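Local coordinates for protein alkaline phosphatase (Antarctic bacterium, PDB 2W5V) that probably hydrolyses phosphate monoesters at alkaline pH through a phosphoserine intermediate, using two zinc ions and one magnesium ion, at residues Q257-G262 against G335-T340; S268-E273 against G305-A310; L47-S52 against D301-G306; I41-G46 against D135-S140; T53-S58 against T326-T331. The protein carries 1 engineered substitution. All coordinates share one frame; numbering follows the deposited sequence.

Contact 1. Residues Q257-G262 against G335-T340. With ZN (zinc ion), chain G.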
# COMPACT_ATOMS: atom_id res chain seq x y z
N GLN B 257 -18.40 -7.92 -1.61
CA GLN B 257 -19.12 -7.17 -0.59
C GLN B 257 -18.24 -6.39 0.38
O GLN B 257 -18.75 -5.70 1.27
CB GLN B 257 -20.11 -8.07 0.17
CG GLN B 257 -21.13 -8.72 -0.75
CD GLN B 257 -22.26 -9.39 -0.00
OE1 GLN B 257 -22.61 -8.99 1.11
NE2 GLN B 257 -22.83 -10.42 -0.61
N ILE B 258 -16.93 -6.47 0.20
CA ILE B 258 -16.03 -5.64 0.97
C ILE B 258 -16.40 -4.17 0.74
O ILE B 258 -16.41 -3.35 1.66
CB ILE B 258 -14.56 -5.88 0.57
CG1 ILE B 258 -14.18 -7.35 0.85
CG2 ILE B 258 -13.65 -4.93 1.33
CD1 ILE B 258 -12.98 -7.85 0.04
N ASP B 259 -16.73 -3.85 -0.51
CA ASP B 259 -17.13 -2.51 -0.90
C ASP B 259 -18.38 -2.05 -0.13
O ASP B 259 -18.47 -0.90 0.31
CB ASP B 259 -17.41 -2.51 -2.41
CG ASP B 259 -17.85 -1.15 -2.94
OD1 ASP B 259 -17.13 -0.16 -2.74
OD2 ASP B 259 -18.91 -1.08 -3.58
N TRP B 260 -19.33 -2.95 0.05
CA TRP B 260 -20.59 -2.60 0.70
C TRP B 260 -20.40 -2.30 2.19
O TRP B 260 -21.04 -1.40 2.73
CB TRP B 260 -21.64 -3.69 0.47
CG TRP B 260 -21.78 -4.06 -1.00
CD1 TRP B 260 -21.22 -3.41 -2.06
CD2 TRP B 260 -22.57 -5.12 -1.55
NE1 TRP B 260 -21.59 -4.02 -3.24
CE2 TRP B 260 -22.41 -5.07 -2.95
CE3 TRP B 260 -23.38 -6.12 -0.99
CZ2 TRP B 260 -23.04 -5.98 -3.81
CZ3 TRP B 260 -24.00 -7.02 -1.85
CH2 TRP B 260 -23.83 -6.95 -3.24
N GLY B 261 -19.53 -3.05 2.85
CA GLY B 261 -19.15 -2.75 4.21
C GLY B 261 -18.54 -1.36 4.31
O GLY B 261 -18.83 -0.61 5.25
N GLY B 262 -17.70 -1.01 3.35
CA GLY B 262 -17.08 0.31 3.30
C GLY B 262 -18.10 1.44 3.12
O GLY B 262 -18.04 2.46 3.79
N GLY B 335 -18.54 8.05 2.73
CA GLY B 335 -19.46 6.99 2.35
C GLY B 335 -19.18 6.46 0.95
O GLY B 335 -19.86 5.55 0.48
N GLY B 336 -18.18 7.03 0.28
CA GLY B 336 -17.92 6.69 -1.12
C GLY B 336 -16.53 6.14 -1.37
O GLY B 336 -15.80 5.83 -0.44
N HIS B 337 -16.18 6.01 -2.65
CA HIS B 337 -14.85 5.54 -3.04
C HIS B 337 -13.77 6.57 -2.80
O HIS B 337 -14.06 7.75 -2.59
CB HIS B 337 -14.83 5.15 -4.51
CG HIS B 337 -15.83 4.09 -4.86
ND1 HIS B 337 -16.06 3.69 -6.16
CD2 HIS B 337 -16.66 3.37 -4.09
CE1 HIS B 337 -16.98 2.75 -6.17
NE2 HIS B 337 -17.36 2.53 -4.92
N SER B 338 -12.51 6.14 -2.85
CA SER B 338 -11.39 7.07 -2.76
C SER B 338 -10.33 6.71 -3.79
O SER B 338 -10.32 5.59 -4.30
CB SER B 338 -10.80 7.09 -1.35
OG SER B 338 -9.96 5.96 -1.15
N ALA B 339 -9.46 7.67 -4.10
CA ALA B 339 -8.53 7.55 -5.21
C ALA B 339 -7.11 7.10 -4.82
O ALA B 339 -6.18 7.30 -5.60
CB ALA B 339 -8.48 8.86 -6.01
N THR B 340 -6.93 6.50 -3.65
CA THR B 340 -5.60 5.99 -3.29
C THR B 340 -5.11 4.95 -4.29
O THR B 340 -5.90 4.23 -4.89
CB THR B 340 -5.57 5.35 -1.88
OG1 THR B 340 -4.26 4.81 -1.64
CG2 THR B 340 -6.60 4.25 -1.79
ZN ZN G . -18.77 1.08 -4.27
O HOH W 1 -21.01 0.88 -5.54
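D259 and H337 are joined through a zinc ion, the carboxylate giving the metal both of its oxygens and the imidazole bringing NE2 from the other segment. The two side chains cross at about a right angle, and their planes are turned 67° apart; the H337 ring stacks instead on H302. The carboxylate chelates unevenly: D259 OD2 lies 2.3 Å from the zinc, and D259 OD1 is longer at 2.6 Å. H337 NE2 makes a shorter bond of 2.1 Å to the same ion. Sharing the metal brings D259 OD1 within 3.5 Å of H337 NE2, although the pair is not hydrogen-bonded. On D259, CG stands anti to the backbone N (chi1 180°), which swings the carboxylate off the helix toward the zinc. The imidazole is held at both nitrogens, because H337 ND1 is hydrogen-bonded to the carbonyl of T82. H263, itself hydrogen-bonded to G335 O, the phosphoserine at position 84 and a water also bind this zinc, one of the two that mark the alkaline phosphatase active site. Y325 OH of the second subunit is hydrogen-bonded to the backbone N of H337. Strand 337-338 pairs antiparallel with strand 303-304, while helix 258-263 leans through I258 on helix 267-291.

Contact 2. Residues S268-E273 against G305-A310. With MG (magnesium ion), chain J.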
# COMPACT_ATOMS: atom_id res chain seq x y z
N SER B 268 -17.49 -4.40 11.11
CA SER B 268 -17.56 -5.85 11.21
C SER B 268 -17.96 -6.48 9.87
O SER B 268 -17.48 -7.56 9.53
CB SER B 268 -18.50 -6.31 12.33
OG SER B 268 -19.85 -6.03 12.03
N TYR B 269 -18.82 -5.80 9.14
CA TYR B 269 -19.23 -6.25 7.81
C TYR B 269 -18.00 -6.28 6.90
O TYR B 269 -17.68 -7.31 6.29
CB TYR B 269 -20.29 -5.29 7.27
CG TYR B 269 -20.94 -5.65 5.94
CD1 TYR B 269 -20.79 -6.92 5.37
CD2 TYR B 269 -21.73 -4.72 5.27
CE1 TYR B 269 -21.41 -7.23 4.15
CE2 TYR B 269 -22.34 -5.03 4.06
CZ TYR B 269 -22.18 -6.28 3.51
OH TYR B 269 -22.80 -6.57 2.31
N LEU B 270 -17.30 -5.15 6.83
CA LEU B 270 -16.10 -5.03 6.02
C LEU B 270 -15.08 -6.10 6.39
O LEU B 270 -14.57 -6.82 5.52
CB LEU B 270 -15.48 -3.64 6.21
CG LEU B 270 -14.33 -3.23 5.29
CD1 LEU B 270 -14.26 -1.71 5.21
CD2 LEU B 270 -13.00 -3.83 5.77
N ILE B 271 -14.81 -6.22 7.68
CA ILE B 271 -13.80 -7.15 8.17
C ILE B 271 -14.13 -8.62 7.86
O ILE B 271 -13.27 -9.38 7.40
CB ILE B 271 -13.55 -6.96 9.67
CG1 ILE B 271 -12.81 -5.65 9.91
CG2 ILE B 271 -12.74 -8.12 10.23
CD1 ILE B 271 -12.70 -5.26 11.37
N SER B 272 -15.37 -9.02 8.10
CA SER B 272 -15.75 -10.40 7.85
C SER B 272 -15.68 -10.72 6.35
O SER B 272 -15.32 -11.83 5.96
CB SER B 272 -17.14 -10.73 8.42
OG SER B 272 -18.14 -9.87 7.91
N GLU B 273 -16.01 -9.73 5.52
CA GLU B 273 -15.98 -9.97 4.07
C GLU B 273 -14.55 -10.11 3.56
O GLU B 273 -14.26 -10.97 2.72
CB GLU B 273 -16.74 -8.88 3.31
CG GLU B 273 -18.25 -8.80 3.62
CD GLU B 273 -19.02 -10.07 3.26
OE1 GLU B 273 -18.75 -10.67 2.20
OE2 GLU B 273 -19.93 -10.47 4.03
N GLY B 305 -14.59 4.19 1.63
CA GLY B 305 -14.92 4.55 3.00
C GLY B 305 -13.83 5.26 3.79
O GLY B 305 -14.10 5.81 4.85
N GLY B 306 -12.60 5.25 3.28
CA GLY B 306 -11.50 5.82 4.04
C GLY B 306 -11.28 5.02 5.32
O GLY B 306 -10.95 5.58 6.36
N PHE B 307 -11.50 3.71 5.23
CA PHE B 307 -11.31 2.80 6.36
C PHE B 307 -9.92 3.02 6.98
O PHE B 307 -8.91 3.08 6.27
CB PHE B 307 -11.49 1.35 5.88
CG PHE B 307 -11.31 0.29 6.94
CD1 PHE B 307 -12.32 0.03 7.88
CD2 PHE B 307 -10.16 -0.48 6.97
CE1 PHE B 307 -12.16 -0.96 8.83
CE2 PHE B 307 -9.99 -1.47 7.93
CZ PHE B 307 -10.99 -1.72 8.86
N THR B 308 -9.88 3.14 8.30
CA THR B 308 -8.65 3.47 9.00
C THR B 308 -8.53 2.66 10.30
O THR B 308 -9.49 2.56 11.07
CB THR B 308 -8.59 4.97 9.30
OG1 THR B 308 -8.60 5.68 8.06
CG2 THR B 308 -7.34 5.33 10.08
N LEU B 309 -7.35 2.09 10.53
CA LEU B 309 -7.09 1.30 11.75
C LEU B 309 -6.61 2.23 12.87
O LEU B 309 -5.47 2.14 13.34
CB LEU B 309 -6.07 0.19 11.47
CG LEU B 309 -6.56 -0.86 10.46
CD1 LEU B 309 -5.47 -1.88 10.16
CD2 LEU B 309 -7.81 -1.55 10.99
N ALA B 310 -7.50 3.13 13.28
CA ALA B 310 -7.18 4.14 14.29
C ALA B 310 -7.07 3.53 15.67
O ALA B 310 -7.54 2.42 15.92
CB ALA B 310 -8.26 5.24 14.29
MG MG J . -21.30 -4.04 12.35
O HOH W 2 -19.17 -2.94 13.07
O HOH W 3 -22.93 -5.51 11.30
O HOH W 4 -21.54 -4.81 14.81
O HOH W 5 -22.95 -2.11 12.35
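The loop between strands 303-304 and 311-315 lays F307 against the long helix 267-291, where L270 and I271 receive it. L270 CD2 sits over the centre of the F307 ring in a CH-pi contact, 4.2 Å from the centroid and only 8° off the normal. The other methyl of the same leucine takes the side of the ring nearer the backbone, with L270 CD1 at 3.7 Å from F307 CD1. Both residues carry CG anti to the backbone N (chi1 -171° in L270 and 180° in F307), which turns leucine fork and ring toward each other between helix and loop. I271 adds a looser touch farther out, its CG1 lying 4.5 Å from F307 CZ. Q49 of helix 47-52 packs on both L270 and F307, so the ring is wedged between two helices that stand beside the mixed sheet of this alkaline phosphatase fold. The loop's path is shaped by G305 and G306, both of positive phi, and by an inverse gamma turn centred on L309. Between them, T308 OG1 donates to G306 O over 2.9 Å, arriving from above the carbonyl plane. At the start of the helix segment, S268 OG binds a magnesium ion, distinct from the active-site one, at 2.5 Å, joined in that shell by N266 and four waters. One of those waters also accepts from S268 N, at 3.0 Å, tying the helix backbone to the metal shell. S268 OG has E224 as a further hydrogen-bonding partner, while E273 forms a salt bridge with R227.

Contact 3. Residues L47-S52 against D301-G306. With ZN (zinc ion), chain H.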
# COMPACT_ATOMS: atom_id res chain seq x y z
N LEU B 47 -5.21 -0.59 1.09
CA LEU B 47 -4.22 -1.24 1.94
C LEU B 47 -4.68 -1.28 3.40
O LEU B 47 -4.35 -2.21 4.13
CB LEU B 47 -2.86 -0.56 1.80
CG LEU B 47 -1.71 -1.12 2.63
CD1 LEU B 47 -1.54 -2.63 2.44
CD2 LEU B 47 -0.43 -0.38 2.26
N SER B 48 -5.45 -0.28 3.82
CA SER B 48 -5.98 -0.29 5.19
C SER B 48 -6.94 -1.47 5.41
O SER B 48 -6.89 -2.14 6.44
CB SER B 48 -6.67 1.03 5.52
OG SER B 48 -5.74 2.09 5.67
N GLN B 49 -7.80 -1.73 4.43
CA GLN B 49 -8.72 -2.86 4.51
C GLN B 49 -7.94 -4.17 4.56
O GLN B 49 -8.23 -5.05 5.37
CB GLN B 49 -9.66 -2.89 3.31
CG GLN B 49 -10.82 -1.91 3.37
CD GLN B 49 -10.45 -0.52 2.89
OE1 GLN B 49 -9.27 -0.22 2.71
NE2 GLN B 49 -11.45 0.32 2.69
N ILE B 50 -6.96 -4.30 3.67
CA ILE B 50 -6.10 -5.47 3.65
C ILE B 50 -5.43 -5.66 5.00
O ILE B 50 -5.34 -6.78 5.52
CB ILE B 50 -5.01 -5.34 2.55
CG1 ILE B 50 -5.63 -5.40 1.14
CG2 ILE B 50 -3.94 -6.41 2.72
CD1 ILE B 50 -4.69 -4.87 0.06
N SER B 51 -4.96 -4.56 5.58
CA SER B 51 -4.28 -4.60 6.86
C SER B 51 -5.12 -5.18 8.00
O SER B 51 -4.59 -5.78 8.94
CB SER B 51 -3.80 -3.20 7.24
OG SER B 51 -2.82 -2.76 6.31
N SER B 52 -6.44 -5.01 7.92
CA SER B 52 -7.30 -5.51 8.99
C SER B 52 -7.17 -7.02 9.19
O SER B 52 -7.35 -7.50 10.30
CB SER B 52 -8.78 -5.10 8.77
OG SER B 52 -9.36 -5.78 7.67
N ASP B 301 -10.25 -2.81 -7.11
CA ASP B 301 -10.59 -1.83 -8.13
C ASP B 301 -10.39 -0.40 -7.63
O ASP B 301 -10.13 0.50 -8.42
CB ASP B 301 -12.00 -2.07 -8.70
CG ASP B 301 -13.09 -2.06 -7.62
OD1 ASP B 301 -12.76 -2.23 -6.43
OD2 ASP B 301 -14.29 -1.89 -7.99
N HIS B 302 -10.50 -0.21 -6.31
CA HIS B 302 -10.37 1.09 -5.65
C HIS B 302 -10.57 0.86 -4.14
O HIS B 302 -10.84 -0.27 -3.72
CB HIS B 302 -11.46 2.04 -6.14
CG HIS B 302 -12.83 1.49 -5.94
ND1 HIS B 302 -13.48 1.53 -4.73
CD2 HIS B 302 -13.64 0.81 -6.79
CE1 HIS B 302 -14.65 0.92 -4.85
NE2 HIS B 302 -14.77 0.48 -6.09
N GLU B 303 -10.44 1.92 -3.34
CA GLU B 303 -10.68 1.83 -1.90
C GLU B 303 -12.06 2.42 -1.63
O GLU B 303 -12.55 3.23 -2.42
CB GLU B 303 -9.63 2.66 -1.14
CG GLU B 303 -9.65 2.49 0.39
CD GLU B 303 -10.59 3.44 1.16
OE1 GLU B 303 -11.15 4.40 0.57
OE2 GLU B 303 -10.75 3.22 2.38
N THR B 304 -12.70 2.03 -0.52
CA THR B 304 -13.94 2.73 -0.17
C THR B 304 -14.10 3.00 1.31
O THR B 304 -13.76 2.16 2.15
CB THR B 304 -15.22 2.06 -0.72
OG1 THR B 304 -15.86 1.30 0.31
CG2 THR B 304 -14.92 1.20 -1.89
N GLY B 305 -14.59 4.19 1.63
CA GLY B 305 -14.92 4.55 3.00
C GLY B 305 -13.83 5.26 3.79
O GLY B 305 -14.10 5.81 4.85
N GLY B 306 -12.60 5.25 3.28
CA GLY B 306 -11.50 5.82 4.04
C GLY B 306 -11.28 5.02 5.32
O GLY B 306 -10.95 5.58 6.36
ZN ZN H . -15.70 -1.29 -6.68
O HOH W 6 -14.28 -1.35 1.81
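Q49 reaches from helix 47-52 to E303, in the middle of a segment that begins at a zinc ion. D301 comes first, with OD2 2.0 Å from the metal, and H302 follows with NE2 at 2.1 Å from the same ion. The other nitrogen, H302 ND1, donates nearly in the ring plane to E303 O at 3.0 Å, which, with the zinc bond, holds the imidazole in its rotation. E303 then bends back at chi2 and carries the contact. Q49 NE2 donates to E303 OE2 over 3.0 Å with an angle of 161°, meeting the carboxylate from above its plane, and the two flat groups are 64° apart. The other oxygen, E303 OE1, accepts from G306 N on its syn lone pair at 3.2 Å and is also hydrogen-bonded to S338. With an alanine here the carboxylate is gone, and the Q49 amide would probably be held less firmly, with S338 and G306 N losing their acceptor. T304 O lies near Q49 NE2 at a poor angle for bonding. An Asp-His pair following strand 294-299, joined at zinc by D43 and the phosphoserine, belongs to the alkaline phosphatase active site.

Contact 4. Residues I41-G46 against D135-S140. Engineered in segment 135-140: D135 (natural residue His). With MG (magnesium ion), chain I; ZN (zinc ion), chain H.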
# COMPACT_ATOMS: atom_id res chain seq x y z
N ILE B 41 -10.26 -10.30 -7.16
CA ILE B 41 -10.51 -8.88 -7.00
C ILE B 41 -11.30 -8.67 -5.71
O ILE B 41 -12.40 -9.20 -5.55
CB ILE B 41 -11.33 -8.32 -8.17
CG1 ILE B 41 -10.56 -8.48 -9.49
CG2 ILE B 41 -11.70 -6.86 -7.93
CD1 ILE B 41 -11.34 -8.03 -10.71
N SER B 42 -10.72 -7.89 -4.81
CA SER B 42 -11.41 -7.49 -3.60
C SER B 42 -11.98 -6.10 -3.86
O SER B 42 -11.24 -5.11 -3.89
CB SER B 42 -10.43 -7.43 -2.42
OG SER B 42 -9.23 -6.79 -2.81
N ASP B 43 -13.29 -6.02 -4.05
CA ASP B 43 -13.90 -4.75 -4.39
C ASP B 43 -13.86 -3.79 -3.21
O ASP B 43 -14.39 -4.10 -2.14
CB ASP B 43 -15.34 -4.94 -4.88
CG ASP B 43 -15.84 -3.75 -5.67
OD1 ASP B 43 -15.67 -2.62 -5.18
OD2 ASP B 43 -16.36 -3.92 -6.79
N GLY B 44 -13.23 -2.64 -3.40
CA GLY B 44 -13.21 -1.60 -2.39
C GLY B 44 -12.15 -1.75 -1.32
O GLY B 44 -12.16 -1.01 -0.33
N ALA B 45 -11.22 -2.69 -1.50
CA ALA B 45 -10.19 -2.93 -0.48
C ALA B 45 -8.89 -2.13 -0.72
O ALA B 45 -8.09 -2.47 -1.59
CB ALA B 45 -9.87 -4.42 -0.38
N GLY B 46 -8.69 -1.08 0.06
CA GLY B 46 -7.40 -0.40 0.04
C GLY B 46 -6.41 -1.12 0.94
O GLY B 46 -6.72 -2.16 1.50
N ASP B 135 -23.55 -7.77 -11.54
CA ASP B 135 -22.96 -6.57 -10.94
C ASP B 135 -21.73 -6.13 -11.73
O ASP B 135 -21.18 -6.89 -12.52
CB ASP B 135 -22.60 -6.80 -9.46
CG ASP B 135 -22.42 -5.49 -8.70
OD1 ASP B 135 -23.16 -4.53 -8.99
OD2 ASP B 135 -21.53 -5.41 -7.82
N ALA B 136 -21.31 -4.88 -11.51
CA ALA B 136 -20.32 -4.25 -12.37
C ALA B 136 -19.03 -5.07 -12.56
O ALA B 136 -18.52 -5.17 -13.68
CB ALA B 136 -19.99 -2.84 -11.86
N THR B 137 -18.50 -5.63 -11.48
CA THR B 137 -17.22 -6.33 -11.56
C THR B 137 -17.25 -7.60 -12.44
O THR B 137 -16.49 -7.69 -13.41
CB THR B 137 -16.64 -6.64 -10.16
OG1 THR B 137 -16.74 -5.48 -9.34
CG2 THR B 137 -15.17 -7.03 -10.27
N PRO B 138 -18.13 -8.57 -12.11
CA PRO B 138 -18.23 -9.76 -12.97
C PRO B 138 -18.64 -9.36 -14.38
O PRO B 138 -18.12 -9.89 -15.34
CB PRO B 138 -19.37 -10.58 -12.34
CG PRO B 138 -19.74 -9.94 -11.10
CD PRO B 138 -19.10 -8.58 -11.01
N ALA B 139 -19.58 -8.42 -14.49
CA ALA B 139 -20.15 -8.07 -15.79
C ALA B 139 -19.07 -7.60 -16.76
O ALA B 139 -19.10 -7.93 -17.95
CB ALA B 139 -21.20 -6.99 -15.63
N SER B 140 -18.12 -6.83 -16.25
CA SER B 140 -17.07 -6.29 -17.09
C SER B 140 -16.23 -7.39 -17.75
O SER B 140 -15.54 -7.12 -18.73
CB SER B 140 -16.15 -5.36 -16.29
OG SER B 140 -16.86 -4.22 -15.84
MG MG I . -17.81 -5.30 -7.43
ZN ZN H . -15.70 -1.29 -6.68
O HOH W 7 -19.37 -6.72 -8.32
O HOH W 8 -19.25 -3.62 -8.09
O HOH W 9 -18.74 -5.18 -5.44
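D43 and T137 grip one magnesium ion from two segments, in the third metal site of the alkaline phosphatase centre. D43 OD2 lies 2.1 Å from the magnesium and T137 OG1 2.2 Å, with E254 and three waters completing six ligands. The two protein oxygens, D43 OD2 and T137 OG1, come within 3.0 Å of each other because they share the metal. The aspartate also bridges: its other oxygen, D43 OD1, binds a zinc ion at 2.0 Å, together with D301, H302 and the phosphoserine. Next outward comes D135, an engineered aspartate where the natural enzyme has histidine. Its OD2 accepts from one magnesium water, 2.6 Å from D135 OD2 to the water oxygen, lies close to a second, and so acts from the second shell. T137 is placed by its torsion: OG1 lies anti to the carbonyl carbon (chi1 -46°) and faces the ion, while CG2 turns to I41. That isoleucine, on strand 36-42, meets it tip to tip, I41 CD1 standing 4.0 Å from T137 CG2. D43 lies in a type II beta turn from S42 to A45. One turn along the helix, S140 OG donates to A136 O at 2.9 Å, on the face of that carbonyl opposite S140 N.

Contact 5. Residues T53-S58 against T326-T331. Unlike the reference sequence in segment 53-58: S58 (reference Glu).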
# COMPACT_ATOMS: atom_id res chain seq x y z
N THR B 53 -6.84 -7.76 8.14
CA THR B 53 -6.67 -9.21 8.27
C THR B 53 -5.49 -9.57 9.17
O THR B 53 -5.40 -10.70 9.67
CB THR B 53 -6.50 -9.92 6.91
OG1 THR B 53 -5.27 -9.53 6.29
CG2 THR B 53 -7.65 -9.57 5.98
N PHE B 54 -4.58 -8.62 9.38
CA PHE B 54 -3.41 -8.85 10.24
C PHE B 54 -3.74 -8.60 11.71
O PHE B 54 -2.91 -8.86 12.58
CB PHE B 54 -2.23 -7.96 9.81
CG PHE B 54 -1.60 -8.38 8.51
CD1 PHE B 54 -2.21 -8.11 7.30
CD2 PHE B 54 -0.40 -9.08 8.50
CE1 PHE B 54 -1.64 -8.51 6.10
CE2 PHE B 54 0.18 -9.48 7.31
CZ PHE B 54 -0.44 -9.19 6.11
N TYR B 55 -4.94 -8.10 11.97
CA TYR B 55 -5.35 -7.78 13.35
C TYR B 55 -6.67 -8.42 13.76
O TYR B 55 -6.92 -8.65 14.95
CB TYR B 55 -5.47 -6.27 13.53
CG TYR B 55 -4.15 -5.54 13.40
CD1 TYR B 55 -3.72 -5.07 12.17
CD2 TYR B 55 -3.33 -5.35 14.50
CE1 TYR B 55 -2.52 -4.41 12.03
CE2 TYR B 55 -2.11 -4.69 14.38
CZ TYR B 55 -1.71 -4.23 13.13
OH TYR B 55 -0.51 -3.57 12.97
N PHE B 56 -7.53 -8.70 12.79
CA PHE B 56 -8.88 -9.17 13.09
C PHE B 56 -9.18 -10.54 12.50
O PHE B 56 -10.34 -10.93 12.39
CB PHE B 56 -9.91 -8.14 12.63
CG PHE B 56 -9.84 -6.85 13.38
CD1 PHE B 56 -9.18 -5.76 12.84
CD2 PHE B 56 -10.41 -6.73 14.63
CE1 PHE B 56 -9.11 -4.57 13.54
CE2 PHE B 56 -10.34 -5.55 15.33
CZ PHE B 56 -9.68 -4.46 14.78
N LYS B 57 -8.15 -11.27 12.12
CA LYS B 57 -8.33 -12.63 11.63
C LYS B 57 -7.55 -13.60 12.50
O LYS B 57 -6.44 -13.30 12.93
CB LYS B 57 -7.88 -12.75 10.18
CG LYS B 57 -8.32 -14.05 9.54
CD LYS B 57 -7.93 -14.15 8.08
CE LYS B 57 -8.66 -15.33 7.44
NZ LYS B 57 -8.12 -15.68 6.09
N SER B 58 -8.13 -14.77 12.76
CA SER B 58 -7.40 -15.83 13.44
C SER B 58 -6.33 -16.39 12.51
O SER B 58 -6.61 -16.72 11.35
CB SER B 58 -8.36 -16.93 13.89
OG SER B 58 -7.65 -18.09 14.29
N THR B 326 -3.01 1.09 22.49
CA THR B 326 -2.84 -0.35 22.69
C THR B 326 -3.70 -1.16 21.74
O THR B 326 -3.28 -2.21 21.27
CB THR B 326 -3.15 -0.80 24.13
OG1 THR B 326 -4.46 -0.34 24.50
CG2 THR B 326 -2.12 -0.24 25.08
N GLU B 327 -4.91 -0.67 21.44
CA GLU B 327 -5.86 -1.38 20.59
C GLU B 327 -6.38 -0.52 19.45
O GLU B 327 -6.22 0.70 19.45
CB GLU B 327 -7.08 -1.85 21.38
CG GLU B 327 -6.80 -2.73 22.58
CD GLU B 327 -8.08 -3.20 23.23
OE1 GLU B 327 -8.19 -3.11 24.47
OE2 GLU B 327 -8.99 -3.64 22.49
N ILE B 328 -7.04 -1.18 18.51
CA ILE B 328 -7.55 -0.53 17.31
C ILE B 328 -9.07 -0.34 17.35
O ILE B 328 -9.81 -1.25 17.72
CB ILE B 328 -7.20 -1.36 16.06
CG1 ILE B 328 -5.70 -1.33 15.80
CG2 ILE B 328 -7.97 -0.85 14.85
CD1 ILE B 328 -5.22 -2.40 14.82
N GLY B 329 -9.51 0.86 16.97
CA GLY B 329 -10.92 1.13 16.75
C GLY B 329 -11.12 1.69 15.34
O GLY B 329 -10.86 2.87 15.10
N PRO B 330 -11.57 0.84 14.40
CA PRO B 330 -11.71 1.26 13.00
C PRO B 330 -12.59 2.50 12.84
O PRO B 330 -13.61 2.62 13.51
CB PRO B 330 -12.37 0.05 12.33
CG PRO B 330 -11.96 -1.11 13.18
CD PRO B 330 -11.92 -0.58 14.59
N THR B 331 -12.16 3.43 11.99
CA THR B 331 -12.92 4.63 11.68
C THR B 331 -13.07 4.78 10.16
O THR B 331 -12.38 4.10 9.39
CB THR B 331 -12.25 5.91 12.23
OG1 THR B 331 -10.91 6.01 11.73
CG2 THR B 331 -12.20 5.89 13.76
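Y55, F56 and I328 share one first torsion, CG or CG1 beside the backbone N and anti to the carbonyl carbon (chi1 -65° in both aromatics), which points the two rings and the isoleucine at each other. I328 CD1 ends up over one face of the Y55 ring, 3.7 Å from its centroid and 20° off the normal, a CH-pi contact. The nearest ring atom is Y55 CD2, at 3.5 Å from I328 CD1, so the methyl is offset toward the rim. F56 presents its edge instead: F56 CZ meets I328 CG2 at 4.0 Å, close to the plane of the ring. This joins the loop after helix 47-52 to residues 327-331, which pair antiparallel with 308-312 (E327 with K312, G329 with A310, T331 with T308). Y55 OH is hydrogen-bonded to S75 of the second subunit, whose K73 lies against the ring as a cation-pi partner. Losing the ring to an alanine here would probably open a gap beneath I328 CD1 and leave S75 and K73 of the second subunit without these mates. P330 CG flanks the far end of F56, 4.4 Å from F56 CZ, and P330 also packs on F307 and A267.

Overall arrangement
Contacts 1, 3 and 4 surround the metal centre, and contacts 2 and 5 lie outward from it. Contacts 3 and 4 meet at one zinc, with centres about 13 Å apart and D301 OD1 3.1 Å from G44 N. Contact 1, holding the other zinc, is about 7 Å from contact 3 between centres, and S338 OG lies 2.6 Å from E303 OE1. G305 and G306 belong to both contacts 2 and 3. Contact 5 joins contact 2 through A310 O and G329 N, 2.7 Å apart, yet its centre is about 24 Å from that of contact 4. Contacts 1, 2, 3 and 5 touch the second subunit; contact 4 does not.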